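Local structure of MdcD (Pseudomonas aeruginosa, 5VIP) at residues D57-A62 and E87-K92; R111-L116 and P148-I153. The protein is probably the beta subunit of a biotin-independent malonate decarboxylase, a carboxyltransferase-family protein thought to take part in carboxy-lyase chemistry. All blocks are in the same frame, centred on the assembly; numbering follows the deposited sequence.

Contact 1: D57-A62 and E87-K92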
ATOM      1  N   ASP B  57      -2.731 -15.385 -15.911  1.00 48.96           N
ATOM      2  CA  ASP B  57      -2.756 -14.072 -15.276  1.00 35.67           C
ATOM      3  C   ASP B  57      -2.617 -14.200 -13.758  1.00 33.63           C
ATOM      4  O   ASP B  57      -2.030 -13.343 -13.103  1.00 33.63           O
ATOM      5  CB  ASP B  57      -4.039 -13.345 -15.637  1.00 39.18           C
ATOM      6  CG  ASP B  57      -5.261 -14.014 -15.058  1.00 38.58           C
ATOM      7  OD1 ASP B  57      -5.650 -15.101 -15.550  1.00 48.36           O
ATOM      8  OD2 ASP B  57      -5.831 -13.446 -14.105  1.00 33.15           O
ATOM      9  N   GLY B  58      -3.157 -15.276 -13.201  1.00 29.51           N
ATOM     10  CA  GLY B  58      -2.879 -15.617 -11.818  1.00 27.88           C
ATOM     11  C   GLY B  58      -3.832 -15.076 -10.768  1.00 21.16           C
ATOM     12  O   GLY B  58      -3.586 -15.265  -9.585  1.00 21.94           O
ATOM     13  N   VAL B  59      -4.899 -14.394 -11.184  1.00 19.28           N
ATOM     14  CA  VAL B  59      -5.944 -13.982 -10.235  1.00 19.75           C
ATOM     15  C   VAL B  59      -7.334 -14.403 -10.704  1.00 18.19           C
ATOM     16  O   VAL B  59      -7.687 -14.219 -11.874  1.00 19.28           O
ATOM     17  CB  VAL B  59      -5.952 -12.457 -10.007  1.00 18.18           C
ATOM     18  CG1 VAL B  59      -7.080 -12.074  -9.033  1.00 21.39           C
ATOM     19  CG2 VAL B  59      -4.618 -12.003  -9.432  1.00 22.53           C
ATOM     20  N   VAL B  60      -8.111 -14.976  -9.784  1.00 14.07           N
ATOM     21  CA  VAL B  60      -9.508 -15.281 -10.015  1.00 14.86           C
ATOM     22  C   VAL B  60     -10.377 -14.159  -9.451  1.00 14.92           C
ATOM     23  O   VAL B  60     -10.288 -13.841  -8.267  1.00 16.69           O
ATOM     24  CB  VAL B  60      -9.908 -16.616  -9.362  1.00 17.05           C
ATOM     25  CG1 VAL B  60     -11.376 -16.945  -9.675  1.00 18.00           C
ATOM     26  CG2 VAL B  60      -8.987 -17.737  -9.835  1.00 18.91           C
ATOM     27  N   VAL B  61     -11.188 -13.535 -10.290  1.00 14.00           N
ATOM     28  CA  VAL B  61     -12.186 -12.604  -9.780  1.00 13.65           C
ATOM     29  C   VAL B  61     -13.542 -13.231 -10.024  1.00 17.10           C
ATOM     30  O   VAL B  61     -13.875 -13.596 -11.163  1.00 16.41           O
ATOM     31  CB  VAL B  61     -12.108 -11.222 -10.444  1.00 14.21           C
ATOM     32  CG1 VAL B  61     -13.355 -10.412 -10.104  1.00 16.01           C
ATOM     33  CG2 VAL B  61     -10.844 -10.499  -9.987  1.00 16.95           C
ATOM     34  N   ALA B  62     -14.316 -13.387  -8.956  1.00 12.64           N
ATOM     35  CA  ALA B  62     -15.600 -14.067  -9.080  1.00 15.38           C
ATOM     36  C   ALA B  62     -16.702 -13.296  -8.397  1.00 16.78           C
ATOM     37  O   ALA B  62     -16.488 -12.690  -7.351  1.00 13.01           O
ATOM     38  CB  ALA B  62     -15.510 -15.469  -8.507  1.00 16.13           C
ATOM     39  N   GLU B  87       0.408  -6.004 -14.171  1.00 20.24           N
ATOM     40  CA  GLU B  87      -0.568  -4.994 -14.564  1.00 21.83           C
ATOM     41  C   GLU B  87      -2.005  -5.546 -14.616  1.00 21.44           C
ATOM     42  O   GLU B  87      -2.928  -4.960 -14.052  1.00 18.62           O
ATOM     43  CB  GLU B  87      -0.213  -4.397 -15.925  1.00 19.99           C
ATOM     44  CG  GLU B  87      -1.089  -3.213 -16.261  1.00 20.09           C
ATOM     45  CD  GLU B  87      -0.910  -2.699 -17.676  1.00 28.57           C
ATOM     46  OE1 GLU B  87      -0.085  -3.268 -18.423  1.00 25.68           O
ATOM     47  OE2 GLU B  87      -1.609  -1.725 -18.034  1.00 28.45           O
ATOM     48  N   VAL B  88      -2.187  -6.673 -15.296  1.00 21.11           N
ATOM     49  CA  VAL B  88      -3.527  -7.219 -15.475  1.00 19.79           C
ATOM     50  C   VAL B  88      -4.081  -7.795 -14.171  1.00 16.84           C
ATOM     51  O   VAL B  88      -5.179  -7.427 -13.763  1.00 19.65           O
ATOM     52  CB  VAL B  88      -3.557  -8.286 -16.576  1.00 17.58           C
ATOM     53  CG1 VAL B  88      -4.875  -9.057 -16.552  1.00 17.18           C
ATOM     54  CG2 VAL B  88      -3.366  -7.614 -17.943  1.00 23.36           C
ATOM     55  N   SER B  89      -3.337  -8.688 -13.527  1.00 17.97           N
ATOM     56  CA  SER B  89      -3.781  -9.251 -12.251  1.00 19.99           C
ATOM     57  C   SER B  89      -4.035  -8.151 -11.219  1.00 20.42           C
ATOM     58  O   SER B  89      -4.995  -8.216 -10.446  1.00 17.92           O
ATOM     59  CB  SER B  89      -2.765 -10.252 -11.709  1.00 21.25           C
ATOM     60  OG  SER B  89      -1.463  -9.709 -11.667  1.00 24.47           O
ATOM     61  N   GLY B  90      -3.175  -7.139 -11.205  1.00 18.21           N
ATOM     62  CA  GLY B  90      -3.348  -6.029 -10.282  1.00 16.00           C
ATOM     63  C   GLY B  90      -4.615  -5.230 -10.549  1.00 18.52           C
ATOM     64  O   GLY B  90      -5.323  -4.855  -9.614  1.00 17.04           O
ATOM     65  N   ALA B  91      -4.899  -4.959 -11.824  1.00 18.07           N
ATOM     66  CA  ALA B  91      -6.100  -4.221 -12.199  1.00 17.55           C
ATOM     67  C   ALA B  91      -7.377  -5.019 -11.949  1.00 17.77           C
ATOM     68  O   ALA B  91      -8.437  -4.441 -11.668  1.00 16.24           O
ATOM     69  CB  ALA B  91      -6.030  -3.805 -13.658  1.00 18.40           C
ATOM     70  N   LYS B  92      -7.295  -6.341 -12.073  1.00 15.23           N
ATOM     71  CA  LYS B  92      -8.464  -7.180 -11.792  1.00 17.66           C
ATOM     72  C   LYS B  92      -8.896  -7.010 -10.336  1.00 14.94           C
ATOM     73  O   LYS B  92     -10.079  -6.877 -10.037  1.00 15.81           O
ATOM     74  CB  LYS B  92      -8.161  -8.652 -12.098  1.00 17.74           C
ATOM     75  CG  LYS B  92      -8.166  -8.968 -13.597  1.00 17.78           C
ATOM     76  CD  LYS B  92      -7.747 -10.407 -13.892  1.00 20.37           C
ATOM     77  CE  LYS B  92      -8.859 -11.392 -13.566  1.00 19.37           C
ATOM     78  NZ  LYS B  92      -8.551 -12.789 -14.019  1.00 18.94           N
TER
HETATM   79  O   HOH W   1     -11.010 -14.184 -13.190  1.00 16.50           O

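Contact 2: R111-L116 and P148-I153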
ATOM      1  N   ARG B 111     -20.051  -7.006  -0.765  1.00 16.52           N
ATOM      2  CA  ARG B 111     -18.977  -7.367   0.146  1.00 17.96           C
ATOM      3  C   ARG B 111     -17.794  -7.895  -0.656  1.00 14.70           C
ATOM      4  O   ARG B 111     -17.989  -8.661  -1.582  1.00 15.35           O
ATOM      5  CB  ARG B 111     -19.464  -8.437   1.134  1.00 17.86           C
ATOM      6  CG  ARG B 111     -20.858  -8.193   1.734  1.00 25.35           C
ATOM      7  CD  ARG B 111     -21.465  -9.482   2.242  1.00 25.22           C
ATOM      8  NE  ARG B 111     -22.258  -9.312   3.477  1.00 23.12           N
ATOM      9  CZ  ARG B 111     -22.681 -10.325   4.233  1.00 28.25           C
ATOM     10  NH1 ARG B 111     -22.393 -11.592   3.895  1.00 19.93           N
ATOM     11  NH2 ARG B 111     -23.382 -10.081   5.344  1.00 28.94           N
ATOM     12  N   ALA B 112     -16.571  -7.507  -0.299  1.00 14.88           N
ATOM     13  CA  ALA B 112     -15.391  -7.999  -0.997  1.00 13.18           C
ATOM     14  C   ALA B 112     -14.566  -8.921  -0.103  1.00 12.09           C
ATOM     15  O   ALA B 112     -14.271  -8.595   1.060  1.00 10.25           O
ATOM     16  CB  ALA B 112     -14.519  -6.827  -1.500  1.00 10.10           C
ATOM     17  N   LEU B 113     -14.190 -10.064  -0.666  1.00 11.39           N
ATOM     18  CA  LEU B 113     -13.418 -11.085   0.021  1.00 11.05           C
ATOM     19  C   LEU B 113     -12.118 -11.320  -0.744  1.00 12.38           C
ATOM     20  O   LEU B 113     -12.142 -11.622  -1.953  1.00 11.57           O
ATOM     21  CB  LEU B 113     -14.220 -12.384   0.125  1.00 12.90           C
ATOM     22  CG  LEU B 113     -13.563 -13.638   0.699  1.00 12.96           C
ATOM     23  CD1 LEU B 113     -13.110 -13.409   2.147  1.00 11.97           C
ATOM     24  CD2 LEU B 113     -14.540 -14.788   0.630  1.00 10.99           C
ATOM     25  N   LEU B 114     -10.993 -11.152  -0.049  1.00 10.51           N
ATOM     26  CA  LEU B 114      -9.671 -11.268  -0.674  1.00 11.19           C
ATOM     27  C   LEU B 114      -8.942 -12.506  -0.168  1.00 14.58           C
ATOM     28  O   LEU B 114      -8.680 -12.628   1.028  1.00 12.92           O
ATOM     29  CB  LEU B 114      -8.817 -10.020  -0.386  1.00 11.16           C
ATOM     30  CG  LEU B 114      -9.402  -8.679  -0.817  1.00 13.71           C
ATOM     31  CD1 LEU B 114      -8.464  -7.527  -0.395  1.00 10.73           C
ATOM     32  CD2 LEU B 114      -9.602  -8.682  -2.330  1.00 15.99           C
ATOM     33  N   LEU B 115      -8.593 -13.401  -1.090  1.00 10.98           N
ATOM     34  CA  LEU B 115      -7.775 -14.564  -0.765  1.00 13.92           C
ATOM     35  C   LEU B 115      -6.336 -14.293  -1.210  1.00 17.09           C
ATOM     36  O   LEU B 115      -6.002 -14.398  -2.399  1.00 15.95           O
ATOM     37  CB  LEU B 115      -8.325 -15.819  -1.448  1.00 13.00           C
ATOM     38  CG  LEU B 115      -9.400 -16.639  -0.716  1.00 21.66           C
ATOM     39  CD1 LEU B 115     -10.446 -15.801   0.021  1.00 17.29           C
ATOM     40  CD2 LEU B 115     -10.076 -17.626  -1.661  1.00 12.94           C
ATOM     41  N   LEU B 116      -5.486 -13.951  -0.249  1.00 13.72           N
ATOM     42  CA  LEU B 116      -4.174 -13.385  -0.555  1.00 17.82           C
ATOM     43  C   LEU B 116      -3.026 -14.386  -0.444  1.00 24.11           C
ATOM     44  O   LEU B 116      -2.462 -14.585   0.633  1.00 27.15           O
ATOM     45  CB  LEU B 116      -3.912 -12.195   0.373  1.00 17.97           C
ATOM     46  CG  LEU B 116      -4.947 -11.074   0.239  1.00 16.90           C
ATOM     47  CD1 LEU B 116      -4.635  -9.899   1.160  1.00 19.34           C
ATOM     48  CD2 LEU B 116      -5.036 -10.605  -1.203  1.00 19.49           C
ATOM     49  N   PRO B 148     -16.998  -3.963   5.480  1.00 13.04           N
ATOM     50  CA  PRO B 148     -15.691  -4.535   5.812  1.00 12.15           C
ATOM     51  C   PRO B 148     -15.165  -5.407   4.665  1.00 14.22           C
ATOM     52  O   PRO B 148     -15.942  -6.119   4.032  1.00 14.56           O
ATOM     53  CB  PRO B 148     -15.989  -5.379   7.055  1.00 13.16           C
ATOM     54  CG  PRO B 148     -17.425  -5.780   6.877  1.00 12.94           C
ATOM     55  CD  PRO B 148     -18.075  -4.552   6.296  1.00 13.05           C
ATOM     56  N   VAL B 149     -13.872  -5.318   4.385  1.00 11.43           N
ATOM     57  CA  VAL B 149     -13.213  -6.267   3.497  1.00 10.96           C
ATOM     58  C   VAL B 149     -12.616  -7.340   4.388  1.00 11.72           C
ATOM     59  O   VAL B 149     -11.985  -7.031   5.400  1.00 12.05           O
ATOM     60  CB  VAL B 149     -12.112  -5.613   2.650  1.00 12.50           C
ATOM     61  CG1 VAL B 149     -11.394  -6.665   1.803  1.00 12.81           C
ATOM     62  CG2 VAL B 149     -12.705  -4.497   1.776  1.00 11.39           C
ATOM     63  N   VAL B 150     -12.838  -8.598   4.034  1.00 11.22           N
ATOM     64  CA  VAL B 150     -12.244  -9.700   4.766  1.00  9.80           C
ATOM     65  C   VAL B 150     -11.095 -10.250   3.939  1.00 13.66           C
ATOM     66  O   VAL B 150     -11.257 -10.506   2.752  1.00 12.51           O
ATOM     67  CB  VAL B 150     -13.271 -10.804   5.064  1.00 12.25           C
ATOM     68  CG1 VAL B 150     -12.598 -11.997   5.727  1.00 14.05           C
ATOM     69  CG2 VAL B 150     -14.399 -10.254   5.941  1.00 12.09           C
ATOM     70  N   ALA B 151      -9.935 -10.406   4.576  1.00 13.42           N
ATOM     71  CA  ALA B 151      -8.770 -11.016   3.941  1.00 11.08           C
ATOM     72  C   ALA B 151      -8.478 -12.355   4.581  1.00 12.50           C
ATOM     73  O   ALA B 151      -8.376 -12.457   5.802  1.00 13.45           O
ATOM     74  CB  ALA B 151      -7.549 -10.114   4.060  1.00 10.69           C
ATOM     75  N   VAL B 152      -8.318 -13.367   3.742  1.00 12.06           N
ATOM     76  CA  VAL B 152      -8.027 -14.719   4.185  1.00 10.94           C
ATOM     77  C   VAL B 152      -6.630 -15.080   3.674  1.00 15.91           C
ATOM     78  O   VAL B 152      -6.345 -14.989   2.471  1.00 14.31           O
ATOM     79  CB  VAL B 152      -9.084 -15.721   3.668  1.00 13.32           C
ATOM     80  CG1 VAL B 152      -8.667 -17.149   3.934  1.00 14.41           C
ATOM     81  CG2 VAL B 152     -10.460 -15.410   4.314  1.00 12.30           C
ATOM     82  N   ILE B 153      -5.756 -15.440   4.605  1.00 14.48           N
ATOM     83  CA  ILE B 153      -4.391 -15.851   4.277  1.00 14.25           C
ATOM     84  C   ILE B 153      -4.235 -17.272   4.799  1.00 16.85           C
ATOM     85  O   ILE B 153      -4.190 -17.486   6.007  1.00 21.23           O
ATOM     86  CB  ILE B 153      -3.350 -14.921   4.912  1.00 17.77           C
ATOM     87  CG1 ILE B 153      -3.659 -13.469   4.543  1.00 21.49           C
ATOM     88  CG2 ILE B 153      -1.948 -15.316   4.473  1.00 19.52           C
ATOM     89  CD1 ILE B 153      -3.133 -12.489   5.541  1.00 27.65           C
TER
HETATM   90  O   HOH W   2     -16.461  -5.300   1.506  1.00 15.90           O

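Contact 1: D57-A62 and E87-K92
Lys92 reaches from the first turns of helix 87-105 to the start of strand 59-66, where its NZ is held by two protein oxygens and a water. The Lys92 side chain bends at chi3 (76°), bringing Lys92 NZ to 2.8 Å from Asp57 OD2 in a salt bridge and to 2.7 Å from Val59 O in a hydrogen bond; the water links Lys92 NZ to Val61 N. On the carboxylate, the ammonium arrives above the plane of the group, while Val59 N meets Asp57 OD2 from the opposite face, 3.2 Å away, closing an Asx turn. The tight part is apolar: Val59 CG2 presses on Ser89 CB at 3.4 Å, closer than usual for two carbons, and Val61 CG2 rests on Lys92 CB at 3.9 Å. Ser89 OG turns back to a hydrogen bond with Gly86 N. The looser side is that of Asp57, which is exposed and whose CB barely approaches CG1 of the partly exposed Val88. This is a helix packed on a beta-sheet face, the axes of 59-62 and 87-92 diverging by 28°, with an Asx turn at the start of the strand whose Asp57 OD2 also takes the lysine, within the carboxyltransferase domain.

Contact 2: R111-L116 and P148-I153
Leu113 pairs with Val150 and Leu115 with Val152 across two parallel strands, all four side chains on the same face. With CG of Leu113 anti to the backbone N (chi1 175°), its CD1 leans across to the neighbouring strand, so that Leu113 CD1 touches Val150 CG1 at 3.9 Å and Val152 CG2 at 4.0 Å. Leu115 instead places CG beside its backbone N (chi1 -88°) and lies alongside Val152, the two pointing the same way, with Leu115 CD1 3.9 Å from Val152 CB. The other face carries Leu114 and Ala151; Leu114 CD1 crosses to Val149 CG1 at 3.8 Å, and CD1 of Leu116, just past the strand, reaches CB of Ala151. Backbone hydrogen bonds run from Leu114 N to Val150 O, Val152 N to Leu114 O and Leu116 N to Val152 O; that from Val150 N to Ala112 O is weak at 3.3 Å. Beside it a water bridges Ala112 N and Pro148 O. The strands form a beta-alpha-beta unit joined through helix 126-143, whose Ile140 and Leu143 cover the Leu114 and Val149 side. Helix 229-242 packs on Leu113 and Val152 through Val236; strand 69-76 pairs with the other edge of 111-115, and 172-176 lies beyond 150-153.

In the fold
Both contacts reach the same mixed sheet of the carboxyltransferase domain, in the ClpP/crotonase clan. Contact 1 sets helix 87-105 against strand 59-66, and contact 2 pairs the central strands 111-115 and 150-153; strand 69-76 lies between strands 59-66 and 111-115 in the sheet. Helix 87-105 is followed by strand 111-115, and the contacts come in series along the chain. Their centres are about 15 Å apart and their nearest atoms about 7 Å, without touching. The centre of contact 2 lies about 5 Å from the chain centre, that of contact 1 about 14 Å. At contact 1, a chain of another protein packs on Val88, Ala91 and Lys92, whereas no other protein chain of the assembly touches contact 2.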